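Local coordinates for early 35 kDa protein (Autographa californica nucleopolyhedrovirus, PDB 1P35) that inhibits host caspases to block the apoptosis that viral infection sets off, and suppresses the RNA interference antiviral response, at residues D75-D80 and M240-L245. Numbering follows the deposited sequence.
Sequences DQLERD and MIYKAL
Leu-77 packs on Tyr-242 and Met-240 by a CH-pi and apolar contact. The contact joins the loop that follows helix 62-74 to a face of the antiparallel beta-sheet of strands 227-234, 238-249 and 259-271. The CB of Leu-77 points toward strand 238-249. CG lies beside the backbone N (chi1 -60°) and carries both methyls to the tyrosine. CD1 sits over the centre of the Tyr-242 ring, 3.5 Å from the centroid and 5° off the ring normal. Leu-77 CD1 is therefore nearly equidistant from the six ring carbons of Tyr-242, from 3.7 Å between Leu-77 CD1 and Tyr-242 CE1 to 3.9 Å between Leu-77 CD1 and Tyr-242 CE2. With its CG between the backbone N and the carbonyl carbon (chi1 62°), the ring turns one face to this methyl. The phenol OH is hydrogen-bonded to Lys-262 NZ and Glu-233 OE1, which would limit swinging of the ring. The ring also stacks with Tyr-231 of strand 227-234. Leu-77 also touches Ile-269 of strand 259-271, so the leucine bridges neighbouring strands. The second methyl, Leu-77 CD2, passes the phenol end, 4.1 Å from Tyr-242 OH. Leu-77 CD2 also meets Met-240 CG, 4.2 Å away, and the bent methionine chain then carries CE away from the leucine.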
ATOM      1  N   ASP A  75      11.734   4.315 -13.610  1.00 30.89           N
ATOM      2  CA  ASP A  75      10.777   5.289 -14.112  1.00 33.96           C
ATOM      3  C   ASP A  75      11.536   6.474 -14.639  1.00 34.66           C
ATOM      4  O   ASP A  75      11.146   7.070 -15.635  1.00 55.23           O
ATOM      5  CB  ASP A  75       9.811   5.747 -13.035  1.00 36.22           C
ATOM      6  CG  ASP A  75       8.689   4.770 -12.818  1.00 65.45           C
ATOM      7  OD1 ASP A  75       8.642   3.737 -13.518  1.00 61.63           O
ATOM      8  OD2 ASP A  75       7.847   5.035 -11.938  1.00 92.66           O
ATOM      9  N   GLN A  76      12.636   6.787 -13.966  1.00 35.23           N
ATOM     10  CA  GLN A  76      13.495   7.890 -14.341  1.00 44.06           C
ATOM     11  C   GLN A  76      14.122   7.694 -15.717  1.00 48.45           C
ATOM     12  O   GLN A  76      14.736   8.608 -16.259  1.00 60.10           O
ATOM     13  CB  GLN A  76      14.612   8.054 -13.305  1.00 46.34           C
ATOM     14  CG  GLN A  76      14.161   8.716 -11.982  1.00 63.53           C
ATOM     15  CD  GLN A  76      15.275   8.761 -10.936  1.00 86.41           C
ATOM     16  OE1 GLN A  76      16.399   9.195 -11.214  1.00 98.99           O
ATOM     17  NE2 GLN A  76      14.961   8.325  -9.722  1.00 74.00           N
ATOM     18  N   LEU A  77      13.986   6.510 -16.295  1.00 46.53           N
ATOM     19  CA  LEU A  77      14.600   6.296 -17.581  1.00 35.03           C
ATOM     20  C   LEU A  77      13.548   6.419 -18.663  1.00 43.54           C
ATOM     21  O   LEU A  77      13.862   6.674 -19.826  1.00 57.58           O
ATOM     22  CB  LEU A  77      15.241   4.898 -17.637  1.00 19.85           C
ATOM     23  CG  LEU A  77      16.339   4.535 -16.652  1.00 27.43           C
ATOM     24  CD1 LEU A  77      16.802   3.127 -16.974  1.00 24.23           C
ATOM     25  CD2 LEU A  77      17.496   5.524 -16.724  1.00 22.23           C
ATOM     26  N   GLU A  78      12.296   6.249 -18.252  1.00 36.90           N
ATOM     27  CA  GLU A  78      11.157   6.259 -19.145  1.00 39.79           C
ATOM     28  C   GLU A  78      10.510   7.595 -19.472  1.00 43.64           C
ATOM     29  O   GLU A  78      10.731   8.586 -18.797  1.00 50.34           O
ATOM     30  CB  GLU A  78      10.105   5.287 -18.602  1.00 29.91           C
ATOM     31  CG  GLU A  78      10.699   3.860 -18.474  1.00 36.29           C
ATOM     32  CD  GLU A  78       9.731   2.830 -17.919  1.00 39.87           C
ATOM     33  OE1 GLU A  78       8.628   3.233 -17.456  1.00 57.52           O
ATOM     34  OE2 GLU A  78      10.100   1.627 -17.934  1.00 42.79           O
ATOM     35  N   ARG A  79       9.752   7.583 -20.565  1.00 40.86           N
ATOM     36  CA  ARG A  79       9.010   8.725 -21.070  1.00 29.34           C
ATOM     37  C   ARG A  79       7.704   8.075 -21.524  1.00 35.50           C
ATOM     38  O   ARG A  79       7.569   7.520 -22.642  1.00 36.20           O
ATOM     39  CB  ARG A  79       9.768   9.403 -22.234  1.00 25.73           C
ATOM     40  CG  ARG A  79      11.090  10.198 -21.845  1.00 28.17           C
ATOM     41  CD  ARG A  79      11.635  11.046 -23.024  1.00 33.44           C
ATOM     42  NE  ARG A  79      11.826  10.231 -24.241  1.00 32.99           N
ATOM     43  CZ  ARG A  79      12.996   9.777 -24.682  1.00 36.50           C
ATOM     44  NH1 ARG A  79      14.113  10.050 -24.025  1.00 36.45           N
ATOM     45  NH2 ARG A  79      13.045   9.038 -25.782  1.00 53.09           N
ATOM     46  N   ASP A  80       6.749   8.074 -20.606  1.00 37.56           N
ATOM     47  CA  ASP A  80       5.458   7.474 -20.875  1.00 33.47           C
ATOM     48  C   ASP A  80       4.476   8.612 -20.883  1.00 43.31           C
ATOM     49  O   ASP A  80       4.135   9.136 -19.828  1.00 56.05           O
ATOM     50  CB  ASP A  80       5.089   6.516 -19.761  1.00 42.92           C
ATOM     51  CG  ASP A  80       3.849   5.733 -20.070  1.00 35.89           C
ATOM     52  OD1 ASP A  80       2.941   6.310 -20.667  1.00 49.08           O
ATOM     53  OD2 ASP A  80       3.781   4.539 -19.690  1.00 77.02           O
ATOM     54  N   MET A 240      23.928   2.813 -15.846  1.00 33.78           N
ATOM     55  CA  MET A 240      22.689   2.236 -16.319  1.00 25.75           C
ATOM     56  C   MET A 240      22.947   1.416 -17.567  1.00 38.95           C
ATOM     57  O   MET A 240      23.439   1.933 -18.601  1.00 33.28           O
ATOM     58  CB  MET A 240      21.636   3.340 -16.634  1.00 19.54           C
ATOM     59  CG  MET A 240      21.245   4.229 -15.487  1.00 36.05           C
ATOM     60  SD  MET A 240      21.738   5.987 -15.702  1.00 58.74           S
ATOM     61  CE  MET A 240      23.463   5.884 -15.489  1.00 69.47           C
ATOM     62  N   ILE A 241      22.593   0.138 -17.476  1.00 37.12           N
ATOM     63  CA  ILE A 241      22.773  -0.784 -18.571  1.00 26.39           C
ATOM     64  C   ILE A 241      21.380  -1.417 -18.761  1.00 27.14           C
ATOM     65  O   ILE A 241      20.961  -2.243 -17.981  1.00 34.26           O
ATOM     66  CB  ILE A 241      23.898  -1.793 -18.193  1.00 29.05           C
ATOM     67  CG1 ILE A 241      25.257  -1.053 -18.109  1.00 27.33           C
ATOM     68  CG2 ILE A 241      24.031  -2.899 -19.214  1.00 21.23           C
ATOM     69  CD1 ILE A 241      26.411  -1.956 -17.583  1.00 30.67           C
ATOM     70  N   TYR A 242      20.678  -1.018 -19.823  1.00 35.75           N
ATOM     71  CA  TYR A 242      19.313  -1.475 -20.043  1.00 26.60           C
ATOM     72  C   TYR A 242      18.843  -1.411 -21.496  1.00 39.09           C
ATOM     73  O   TYR A 242      19.530  -0.899 -22.387  1.00 26.05           O
ATOM     74  CB  TYR A 242      18.344  -0.601 -19.202  1.00 24.05           C
ATOM     75  CG  TYR A 242      18.376   0.873 -19.592  1.00 27.40           C
ATOM     76  CD1 TYR A 242      19.396   1.708 -19.170  1.00 34.31           C
ATOM     77  CD2 TYR A 242      17.385   1.427 -20.407  1.00 26.46           C
ATOM     78  CE1 TYR A 242      19.428   3.070 -19.545  1.00 27.22           C
ATOM     79  CE2 TYR A 242      17.414   2.792 -20.779  1.00 20.59           C
ATOM     80  CZ  TYR A 242      18.446   3.597 -20.338  1.00 30.45           C
ATOM     81  OH  TYR A 242      18.500   4.932 -20.697  1.00 30.05           O
ATOM     82  N   LYS A 243      17.665  -1.965 -21.732  1.00 31.87           N
ATOM     83  CA  LYS A 243      17.059  -1.876 -23.032  1.00 30.43           C
ATOM     84  C   LYS A 243      15.747  -1.123 -22.807  1.00 28.63           C
ATOM     85  O   LYS A 243      15.194  -1.138 -21.683  1.00 23.01           O
ATOM     86  CB  LYS A 243      16.793  -3.247 -23.613  1.00 27.39           C
ATOM     87  CG  LYS A 243      17.990  -3.832 -24.312  1.00 39.53           C
ATOM     88  CD  LYS A 243      17.742  -5.235 -24.811  1.00 26.40           C
ATOM     89  CE  LYS A 243      18.936  -5.686 -25.705  1.00 21.81           C
ATOM     90  NZ  LYS A 243      18.622  -6.977 -26.261  1.00 32.85           N
ATOM     91  N   ALA A 244      15.269  -0.454 -23.858  1.00 27.74           N
ATOM     92  CA  ALA A 244      14.031   0.285 -23.771  1.00 25.16           C
ATOM     93  C   ALA A 244      13.300   0.144 -25.085  1.00 20.16           C
ATOM     94  O   ALA A 244      13.922  -0.004 -26.127  1.00 33.19           O
ATOM     95  CB  ALA A 244      14.312   1.783 -23.475  1.00 19.34           C
ATOM     96  N   LEU A 245      11.982   0.231 -25.032  1.00 29.73           N
ATOM     97  CA  LEU A 245      11.156   0.129 -26.205  1.00 31.82           C
ATOM     98  C   LEU A 245      10.866   1.574 -26.527  1.00 35.44           C
ATOM     99  O   LEU A 245      10.430   2.342 -25.639  1.00 28.70           O
ATOM    100  CB  LEU A 245       9.853  -0.588 -25.901  1.00 37.13           C
ATOM    101  CG  LEU A 245       8.949  -0.689 -27.132  1.00 37.84           C
ATOM    102  CD1 LEU A 245       9.540  -1.683 -28.184  1.00 21.27           C
ATOM    103  CD2 LEU A 245       7.612  -1.178 -26.692  1.00 37.96           C
TER